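Orotidine 5'-phosphate decarboxylase (Sulfolobus solfataricus, PDB 4DBD) probably catalyses the decarboxylation of orotidine 5'-monophosphate to UMP, the last step of de novo UMP synthesis, as a homodimer of TIM barrels. Local coordinates at residues I29-G32 with L33-L37; G66-M69 with K70-E74; D125-K128 with N129-E133. All coordinates share one frame; numbering follows the deposited sequence.

Contact 1: residues I29-G32 with L33-L37; sequences IKVG and LPLVL
Gly32 meets Val36 through the backbone where strand 28-32 turns directly into helix 33-39. Its carbonyl oxygen takes the amide of Val36, with Gly32 O 3.3 Å from Val36 N and an almost straight N-H...O angle of 174°; Leu35 N adds only a weak bond to the same oxygen. Gly32 is the N-cap residue, and its carbonyl thereby opens the hydrogen bonding of the helix. Packing is tight here: the Pro34 ring is pressed against the turn, with CD 3.3 Å from Gly32 C, and the CG2 methyl of Val36 lies 3.5 Å from Gly32 O.

One residue earlier, Val31 adds apolar contacts. Its CG1 is anti to the backbone N (chi1 179°) and touches two helix side chains, Leu35 CD2 at 3.8 Å and Val36 CG2 at 4.0 Å. The Val31 and Val36 side chains run at about a right angle to each other, and Thr44 of helix 41-48 packs against both as well as against Leu35.

The looser side is that of Leu33, whose side chain leads away from the strand, leaving CB as the part that touches Gly32; it is nevertheless buried against Phe60 of its own chain and Leu33 of the second subunit. Lys30, a predicted substrate-binding residue, forms a salt bridge with Asp59. The junction is a beta-to-alpha connection at the C-terminal end of a barrel strand, the end where TIM barrels carry their active site.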
ATOM      1  N   ILE A  29     -15.698  -7.521   7.952  1.00 18.02           N
ATOM      2  CA  ILE A  29     -14.581  -8.353   7.562  1.00 16.25           C
ATOM      3  C   ILE A  29     -13.638  -7.456   6.778  1.00 18.56           C
ATOM      4  O   ILE A  29     -14.073  -6.722   5.881  1.00 19.04           O
ATOM      5  CB  ILE A  29     -15.041  -9.492   6.651  1.00 20.60           C
ATOM      6  CG1 ILE A  29     -15.920 -10.462   7.438  1.00 26.27           C
ATOM      7  CG2 ILE A  29     -13.842 -10.190   6.033  1.00 16.55           C
ATOM      8  CD1 ILE A  29     -16.683 -11.438   6.571  1.00 29.10           C
ATOM      9  N   LYS A  30     -12.359  -7.496   7.130  1.00 17.67           N
ATOM     10  CA  LYS A  30     -11.350  -6.664   6.480  1.00 16.34           C
ATOM     11  C   LYS A  30     -10.463  -7.555   5.611  1.00 17.25           C
ATOM     12  O   LYS A  30      -9.747  -8.427   6.107  1.00 21.03           O
ATOM     13  CB  LYS A  30     -10.511  -5.898   7.514  1.00 15.83           C
ATOM     14  CG  LYS A  30      -9.520  -4.900   6.901  1.00 17.04           C
ATOM     15  CD  LYS A  30      -8.732  -4.141   7.969  1.00 15.97           C
ATOM     16  CE  LYS A  30      -7.623  -4.981   8.587  1.00 19.44           C
ATOM     17  NZ  LYS A  30      -6.483  -5.211   7.664  1.00 19.87           N
ATOM     18  N   VAL A  31     -10.531  -7.325   4.302  1.00 15.56           N
ATOM     19  CA  VAL A  31      -9.835  -8.134   3.315  1.00 15.58           C
ATOM     20  C   VAL A  31      -8.512  -7.482   2.930  1.00 20.14           C
ATOM     21  O   VAL A  31      -8.498  -6.326   2.523  1.00 18.65           O
ATOM     22  CB  VAL A  31     -10.694  -8.261   2.038  1.00 23.35           C
ATOM     23  CG1 VAL A  31      -9.974  -9.084   0.997  1.00 29.00           C
ATOM     24  CG2 VAL A  31     -12.058  -8.865   2.366  1.00 30.51           C
ATOM     25  N   GLY A  32      -7.411  -8.224   3.036  1.00 23.16           N
ATOM     26  CA  GLY A  32      -6.093  -7.681   2.756  1.00 25.20           C
ATOM     27  C   GLY A  32      -5.432  -8.211   1.500  1.00 24.13           C
ATOM     28  O   GLY A  32      -5.976  -9.081   0.812  1.00 22.32           O
ATOM     29  N   LEU A  33      -4.250  -7.685   1.193  1.00 20.65           N
ATOM     30  CA  LEU A  33      -3.472  -8.184   0.061  1.00 19.59           C
ATOM     31  C   LEU A  33      -3.032  -9.642   0.229  1.00 17.85           C
ATOM     32  O   LEU A  33      -2.988 -10.397  -0.752  1.00 21.12           O
ATOM     33  CB  LEU A  33      -2.255  -7.295  -0.197  1.00 18.60           C
ATOM     34  CG  LEU A  33      -2.456  -6.220  -1.263  1.00 22.80           C
ATOM     35  CD1 LEU A  33      -1.378  -5.150  -1.158  1.00 24.61           C
ATOM     36  CD2 LEU A  33      -2.482  -6.855  -2.655  1.00 28.26           C
ATOM     37  N   PRO A  34      -2.698 -10.057   1.466  1.00 16.24           N
ATOM     38  CA  PRO A  34      -2.284 -11.460   1.589  1.00 19.16           C
ATOM     39  C   PRO A  34      -3.355 -12.431   1.094  1.00 24.67           C
ATOM     40  O   PRO A  34      -3.016 -13.457   0.480  1.00 22.66           O
ATOM     41  CB  PRO A  34      -2.082 -11.626   3.089  1.00 21.60           C
ATOM     42  CG  PRO A  34      -1.684 -10.233   3.558  1.00 21.86           C
ATOM     43  CD  PRO A  34      -2.531  -9.312   2.732  1.00 19.15           C
ATOM     44  N   LEU A  35      -4.623 -12.122   1.359  1.00 22.33           N
ATOM     45  CA  LEU A  35      -5.722 -12.994   0.940  1.00 19.05           C
ATOM     46  C   LEU A  35      -5.893 -12.953  -0.562  1.00 27.56           C
ATOM     47  O   LEU A  35      -5.954 -13.997  -1.226  1.00 26.11           O
ATOM     48  CB  LEU A  35      -7.033 -12.580   1.610  1.00 22.63           C
ATOM     49  CG  LEU A  35      -8.255 -13.427   1.245  1.00 25.92           C
ATOM     50  CD1 LEU A  35      -8.138 -14.796   1.881  1.00 23.49           C
ATOM     51  CD2 LEU A  35      -9.543 -12.767   1.685  1.00 27.29           C
ATOM     52  N   VAL A  36      -5.976 -11.741  -1.104  1.00 16.68           N
ATOM     53  CA  VAL A  36      -6.171 -11.578  -2.538  1.00 19.64           C
ATOM     54  C   VAL A  36      -5.038 -12.228  -3.339  1.00 26.45           C
ATOM     55  O   VAL A  36      -5.279 -12.811  -4.387  1.00 29.78           O
ATOM     56  CB  VAL A  36      -6.345 -10.098  -2.907  1.00 17.60           C
ATOM     57  CG1 VAL A  36      -6.450  -9.924  -4.417  1.00 23.28           C
ATOM     58  CG2 VAL A  36      -7.585  -9.531  -2.222  1.00 16.10           C
ATOM     59  N   LEU A  37      -3.808 -12.163  -2.835  1.00 23.30           N
ATOM     60  CA  LEU A  37      -2.695 -12.847  -3.503  1.00 28.64           C
ATOM     61  C   LEU A  37      -2.690 -14.378  -3.288  1.00 33.28           C
ATOM     62  O   LEU A  37      -2.148 -15.123  -4.105  1.00 37.85           O
ATOM     63  CB  LEU A  37      -1.347 -12.247  -3.088  1.00 19.67           C
ATOM     64  CG  LEU A  37      -1.163 -10.748  -3.339  1.00 16.71           C
ATOM     65  CD1 LEU A  37       0.162 -10.280  -2.773  1.00 21.92           C
ATOM     66  CD2 LEU A  37      -1.255 -10.398  -4.827  1.00 24.77           C
TER

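Contact 2: residues G66-M69 with K70-E74; sequences GYIM and KSIVE
With CG anti to the backbone N (chi1 163°), the ring of Tyr67 leans toward the next turn, where Ser71, at chi1 -67°, sends OG back beside its own N. The hydroxyl therefore sits over one face of the ring, near its rim, with OG 3.7 Å from Tyr67 CE1. It also donates to the backbone, Ser71 OG lying 2.9 Å from Tyr67 O. That oxygen accepts the amide of Ser71 as well, at 3.0 Å from Ser71 N, and the two donors arrive from opposite faces of the carbonyl plane, so a single residue grips it twice.

One residue earlier, Lys70 N bonds to Gly66 O with an N-H...O angle of 169°, and the aliphatic CB, CG and CD of Lys70 curl round the same oxygen. On another side of the helix, Ile68 CG2 meets Ile72 CD1 at 4.0 Å, and Ile72 goes on to pack against Phe60 and Leu62.

The second subunit meets this helix too: its Arg188 makes a cation-pi contact with Tyr67, and its Tyr191 OH is hydrogen-bonded to Tyr67 OH. Helix 66-73 comes just after the Asp-x-Lys-x-x-Asp motif of OMP decarboxylases, here the predicted catalytic Asp59, Lys61 and Asp64, beside the dimer interface.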
ATOM      1  N   GLY A  66      -3.513   9.766  -6.788  1.00 15.60           N
ATOM      2  CA  GLY A  66      -4.942   9.552  -6.937  1.00 17.74           C
ATOM      3  C   GLY A  66      -5.266   8.623  -8.078  1.00 16.03           C
ATOM      4  O   GLY A  66      -6.068   7.700  -7.913  1.00 17.43           O
ATOM      5  N   TYR A  67      -4.664   8.868  -9.247  1.00 17.15           N
ATOM      6  CA  TYR A  67      -4.915   8.028 -10.419  1.00 22.50           C
ATOM      7  C   TYR A  67      -4.720   6.552 -10.102  1.00 16.30           C
ATOM      8  O   TYR A  67      -5.526   5.711 -10.497  1.00 19.07           O
ATOM      9  CB  TYR A  67      -4.016   8.443 -11.597  1.00 18.50           C
ATOM     10  CG  TYR A  67      -3.917   7.397 -12.689  1.00 20.02           C
ATOM     11  CD1 TYR A  67      -4.992   7.141 -13.536  1.00 26.94           C
ATOM     12  CD2 TYR A  67      -2.742   6.688 -12.889  1.00 20.39           C
ATOM     13  CE1 TYR A  67      -4.899   6.183 -14.551  1.00 30.71           C
ATOM     14  CE2 TYR A  67      -2.635   5.733 -13.898  1.00 22.34           C
ATOM     15  CZ  TYR A  67      -3.719   5.486 -14.724  1.00 25.67           C
ATOM     16  OH  TYR A  67      -3.615   4.534 -15.721  1.00 27.16           O
ATOM     17  N   ILE A  68      -3.654   6.237  -9.372  1.00 15.35           N
ATOM     18  CA  ILE A  68      -3.331   4.840  -9.085  1.00 18.12           C
ATOM     19  C   ILE A  68      -4.281   4.274  -8.039  1.00 16.46           C
ATOM     20  O   ILE A  68      -4.734   3.140  -8.157  1.00 16.80           O
ATOM     21  CB  ILE A  68      -1.879   4.685  -8.594  1.00 16.10           C
ATOM     22  CG1 ILE A  68      -0.879   5.053  -9.701  1.00 18.09           C
ATOM     23  CG2 ILE A  68      -1.643   3.290  -8.056  1.00 17.02           C
ATOM     24  CD1 ILE A  68      -0.923   4.164 -10.912  1.00 20.63           C
ATOM     25  N   MET A  69      -4.572   5.052  -6.994  1.00 14.89           N
ATOM     26  CA  MET A  69      -5.491   4.566  -5.976  1.00 16.25           C
ATOM     27  C   MET A  69      -6.877   4.306  -6.538  1.00 14.49           C
ATOM     28  O   MET A  69      -7.526   3.332  -6.178  1.00 15.96           O
ATOM     29  CB  MET A  69      -5.547   5.517  -4.789  1.00 16.00           C
ATOM     30  CG  MET A  69      -4.274   5.430  -3.976  1.00 16.86           C
ATOM     31  SD  MET A  69      -4.293   6.335  -2.410  1.00 14.60           S
ATOM     32  CE  MET A  69      -4.711   7.978  -2.960  1.00 11.05           C
ATOM     33  N   LYS A  70      -7.334   5.186  -7.421  1.00 13.99           N
ATOM     34  CA  LYS A  70      -8.618   4.977  -8.096  1.00 13.90           C
ATOM     35  C   LYS A  70      -8.584   3.742  -9.011  1.00 17.36           C
ATOM     36  O   LYS A  70      -9.548   2.977  -9.078  1.00 19.39           O
ATOM     37  CB  LYS A  70      -9.023   6.244  -8.854  1.00 14.86           C
ATOM     38  CG  LYS A  70      -9.418   7.390  -7.927  1.00 15.22           C
ATOM     39  CD  LYS A  70      -9.328   8.740  -8.628  1.00 19.27           C
ATOM     40  CE  LYS A  70     -10.138   8.782  -9.907  1.00 23.58           C
ATOM     41  NZ  LYS A  70     -10.037  10.152 -10.532  1.00 21.62           N
ATOM     42  N   SER A  71      -7.465   3.524  -9.697  1.00 19.72           N
ATOM     43  CA  SER A  71      -7.332   2.356 -10.578  1.00 17.74           C
ATOM     44  C   SER A  71      -7.392   1.053  -9.781  1.00 18.25           C
ATOM     45  O   SER A  71      -7.847   0.016 -10.274  1.00 21.79           O
ATOM     46  CB  SER A  71      -6.026   2.423 -11.364  1.00 17.73           C
ATOM     47  OG  SER A  71      -6.049   3.509 -12.276  1.00 23.29           O
ATOM     48  N   ILE A  72      -6.919   1.108  -8.543  1.00 18.21           N
ATOM     49  CA  ILE A  72      -6.985  -0.035  -7.653  1.00 16.85           C
ATOM     50  C   ILE A  72      -8.407  -0.297  -7.172  1.00 16.93           C
ATOM     51  O   ILE A  72      -8.919  -1.413  -7.317  1.00 17.27           O
ATOM     52  CB  ILE A  72      -6.057   0.173  -6.446  1.00 14.89           C
ATOM     53  CG1 ILE A  72      -4.599   0.181  -6.908  1.00 21.37           C
ATOM     54  CG2 ILE A  72      -6.285  -0.904  -5.393  1.00 16.01           C
ATOM     55  CD1 ILE A  72      -3.607   0.647  -5.849  1.00 17.36           C
ATOM     56  N   VAL A  73      -9.060   0.716  -6.608  1.00 16.51           N
ATOM     57  CA  VAL A  73     -10.346   0.471  -5.962  1.00 15.33           C
ATOM     58  C   VAL A  73     -11.478   0.185  -6.943  1.00 18.47           C
ATOM     59  O   VAL A  73     -12.469  -0.444  -6.582  1.00 20.99           O
ATOM     60  CB  VAL A  73     -10.778   1.608  -4.998  1.00 16.60           C
ATOM     61  CG1 VAL A  73      -9.705   1.848  -3.893  1.00 16.54           C
ATOM     62  CG2 VAL A  73     -11.083   2.871  -5.755  1.00 17.27           C
ATOM     63  N   GLU A  74     -11.352   0.640  -8.181  1.00 18.86           N
ATOM     64  CA  GLU A  74     -12.440   0.374  -9.126  1.00 25.45           C
ATOM     65  C   GLU A  74     -12.507  -1.114  -9.495  1.00 25.64           C
ATOM     66  O   GLU A  74     -13.535  -1.590  -9.968  1.00 22.14           O
ATOM     67  CB  GLU A  74     -12.369   1.282 -10.364  1.00 27.55           C
ATOM     68  CG  GLU A  74     -11.295   0.927 -11.364  1.00 31.28           C
ATOM     69  CD  GLU A  74     -11.099   2.010 -12.420  1.00 39.45           C
ATOM     70  OE1 GLU A  74     -11.851   3.012 -12.414  1.00 31.27           O
ATOM     71  OE2 GLU A  74     -10.179   1.861 -13.254  1.00 35.63           O
TER

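Contact 3: residues D125-K128 with N129-E133; sequences DYIK and NVIRE
Tyr126 and Val130 face each other one turn apart on helix 124-134, an outer helix of the TIM barrel linking strand 107-113 to strand 138-141 in a beta-alpha-beta unit.

The apolar contacts come in two pairs. Tyr126 has CG anti to the backbone N (chi1 -179°), which carries its ring toward the next turn, and Val130 places CG2 over one face of it as a CH-pi contact, 4.0 Å from the ring centroid and displaced toward the rim, with CG2 3.9 Å from Tyr126 CZ. Phe123 of the second subunit meets the same ring edge-to-face; an alanine in place of Tyr126 would probably leave both this Phe123 and the Val130 methyl without their aromatic partner and open a gap at the subunit interface. The second pair, Ile127 CG2 and Ile131 CD1 at 3.9 Å, points inward, where both isoleucines pack on Ala112 of the barrel and on Tyr152.

Regular backbone bonds hold the turns together, for example Val130 N to Tyr126 O at 2.9 Å and Arg132 N to Lys128 O at 2.8 Å.

The polar and charged side chains occupy another side. Lys128 extends beyond CG to a salt bridge with Asp155, while its CB lies beneath one face of the Arg132 guanidinium, 3.7 Å from NH1. Asn129 approaches that group at its edge: Arg132 NH1 donates to Asn129 OD1 at 3.0 Å, the acceptor only 3° out of the guanidinium plane.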
ATOM      1  N   ASP A 125      -0.031  15.905  14.084  1.00 24.37           N
ATOM      2  CA  ASP A 125      -0.696  17.153  13.707  1.00 23.49           C
ATOM      3  C   ASP A 125      -0.976  17.176  12.218  1.00 23.84           C
ATOM      4  O   ASP A 125      -2.085  17.503  11.792  1.00 23.22           O
ATOM      5  CB  ASP A 125       0.156  18.376  14.100  1.00 27.58           C
ATOM      6  CG  ASP A 125       0.180  18.616  15.599  1.00 38.46           C
ATOM      7  OD1 ASP A 125      -0.896  18.539  16.227  1.00 41.67           O
ATOM      8  OD2 ASP A 125       1.277  18.881  16.150  1.00 33.67           O
ATOM      9  N   TYR A 126       0.028  16.830  11.423  1.00 19.34           N
ATOM     10  CA  TYR A 126      -0.161  16.709   9.981  1.00 21.60           C
ATOM     11  C   TYR A 126      -1.266  15.701   9.641  1.00 17.59           C
ATOM     12  O   TYR A 126      -2.170  15.986   8.863  1.00 17.20           O
ATOM     13  CB  TYR A 126       1.135  16.274   9.310  1.00 17.61           C
ATOM     14  CG  TYR A 126       0.990  16.151   7.808  1.00 23.97           C
ATOM     15  CD1 TYR A 126       0.725  17.272   7.028  1.00 29.90           C
ATOM     16  CD2 TYR A 126       1.106  14.917   7.171  1.00 24.42           C
ATOM     17  CE1 TYR A 126       0.588  17.179   5.658  1.00 26.61           C
ATOM     18  CE2 TYR A 126       0.970  14.812   5.796  1.00 24.10           C
ATOM     19  CZ  TYR A 126       0.711  15.946   5.045  1.00 19.88           C
ATOM     20  OH  TYR A 126       0.573  15.850   3.684  1.00 31.70           O
ATOM     21  N   ILE A 127      -1.180  14.512  10.221  1.00 19.69           N
ATOM     22  CA  ILE A 127      -2.154  13.473   9.922  1.00 18.70           C
ATOM     23  C   ILE A 127      -3.563  13.907  10.346  1.00 16.68           C
ATOM     24  O   ILE A 127      -4.520  13.728   9.606  1.00 18.70           O
ATOM     25  CB  ILE A 127      -1.725  12.104  10.535  1.00 19.29           C
ATOM     26  CG1 ILE A 127      -0.723  11.424   9.579  1.00 23.35           C
ATOM     27  CG2 ILE A 127      -2.930  11.210  10.735  1.00 18.30           C
ATOM     28  CD1 ILE A 127       0.144  10.354  10.222  1.00 24.46           C
ATOM     29  N   LYS A 128      -3.690  14.502  11.527  1.00 18.83           N
ATOM     30  CA  LYS A 128      -4.990  15.022  11.956  1.00 20.34           C
ATOM     31  C   LYS A 128      -5.542  16.058  10.986  1.00 18.99           C
ATOM     32  O   LYS A 128      -6.735  16.049  10.673  1.00 21.92           O
ATOM     33  CB  LYS A 128      -4.912  15.579  13.384  1.00 24.36           C
ATOM     34  CG  LYS A 128      -4.784  14.483  14.421  1.00 23.66           C
ATOM     35  CD  LYS A 128      -4.780  15.023  15.853  1.00 28.59           C
ATOM     36  CE  LYS A 128      -4.615  13.884  16.853  1.00 37.37           C
ATOM     37  NZ  LYS A 128      -4.860  14.335  18.257  1.00 38.43           N
ATOM     38  N   ASN A 129      -4.679  16.943  10.503  1.00 17.00           N
ATOM     39  CA  ASN A 129      -5.093  17.910   9.489  1.00 22.31           C
ATOM     40  C   ASN A 129      -5.566  17.258   8.195  1.00 19.00           C
ATOM     41  O   ASN A 129      -6.567  17.664   7.612  1.00 17.99           O
ATOM     42  CB  ASN A 129      -3.968  18.895   9.193  1.00 23.63           C
ATOM     43  CG  ASN A 129      -3.773  19.874  10.311  1.00 24.45           C
ATOM     44  OD1 ASN A 129      -4.650  20.023  11.164  1.00 22.22           O
ATOM     45  ND2 ASN A 129      -2.624  20.544  10.328  1.00 24.26           N
ATOM     46  N   VAL A 130      -4.829  16.262   7.730  1.00 17.68           N
ATOM     47  CA  VAL A 130      -5.274  15.506   6.566  1.00 17.39           C
ATOM     48  C   VAL A 130      -6.662  14.931   6.823  1.00 16.10           C
ATOM     49  O   VAL A 130      -7.555  15.014   5.971  1.00 16.66           O
ATOM     50  CB  VAL A 130      -4.279  14.393   6.208  1.00 17.73           C
ATOM     51  CG1 VAL A 130      -4.857  13.501   5.145  1.00 14.88           C
ATOM     52  CG2 VAL A 130      -2.962  15.002   5.745  1.00 17.58           C
ATOM     53  N   ILE A 131      -6.852  14.336   7.998  1.00 16.63           N
ATOM     54  CA  ILE A 131      -8.145  13.732   8.311  1.00 20.04           C
ATOM     55  C   ILE A 131      -9.247  14.786   8.345  1.00 20.90           C
ATOM     56  O   ILE A 131     -10.351  14.564   7.853  1.00 20.59           O
ATOM     57  CB  ILE A 131      -8.093  12.933   9.637  1.00 17.27           C
ATOM     58  CG1 ILE A 131      -7.188  11.710   9.456  1.00 15.94           C
ATOM     59  CG2 ILE A 131      -9.482  12.517  10.070  1.00 17.88           C
ATOM     60  CD1 ILE A 131      -6.776  11.032  10.766  1.00 17.94           C
ATOM     61  N   ARG A 132      -8.943  15.943   8.920  1.00 19.36           N
ATOM     62  CA  ARG A 132      -9.909  17.044   8.938  1.00 26.02           C
ATOM     63  C   ARG A 132     -10.322  17.542   7.547  1.00 22.90           C
ATOM     64  O   ARG A 132     -11.498  17.808   7.310  1.00 25.31           O
ATOM     65  CB  ARG A 132      -9.377  18.199   9.782  1.00 22.71           C
ATOM     66  CG  ARG A 132      -9.292  17.866  11.248  1.00 18.87           C
ATOM     67  CD  ARG A 132      -8.437  18.886  11.976  1.00 18.97           C
ATOM     68  NE  ARG A 132      -8.359  18.595  13.399  1.00 29.45           N
ATOM     69  CZ  ARG A 132      -7.241  18.664  14.113  1.00 30.02           C
ATOM     70  NH1 ARG A 132      -6.102  19.034  13.539  1.00 27.36           N
ATOM     71  NH2 ARG A 132      -7.267  18.372  15.404  1.00 24.76           N
ATOM     72  N   GLU A 133      -9.366  17.662   6.630  1.00 22.61           N
ATOM     73  CA  GLU A 133      -9.685  18.094   5.266  1.00 21.71           C
ATOM     74  C   GLU A 133     -10.539  17.075   4.516  1.00 25.96           C
ATOM     75  O   GLU A 133     -11.488  17.434   3.826  1.00 24.80           O
ATOM     76  CB  GLU A 133      -8.413  18.367   4.462  1.00 25.01           C
ATOM     77  CG  GLU A 133      -7.707  19.655   4.814  1.00 32.46           C
ATOM     78  CD  GLU A 133      -6.490  19.894   3.943  1.00 41.35           C
ATOM     79  OE1 GLU A 133      -6.365  19.212   2.902  1.00 37.29           O
ATOM     80  OE2 GLU A 133      -5.654  20.755   4.301  1.00 43.85           O
TER

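In the fold
Along the chain the three contacts follow in series, all on the same eight-stranded parallel barrel. Contact 1 joins strand 28-32 to the helix after it, contact 2 lies in the helix after strand 55-62, and contact 3 in the helix after strand 107-113. The centres of contacts 1 and 2 are about 17 Å apart. Those of contacts 2 and 3 are about 21 Å apart. Contacts 1 and 3, about 27 Å apart between centres, lie on opposite sides of the chain's centre. Each has at least one residue against the second subunit, and Leu37 and Ile72 meet across that interface. Contacts 1 and 2 hold predicted substrate-binding residues, which places the predicted active site close to the dimer interface, whereas contact 3 holds none.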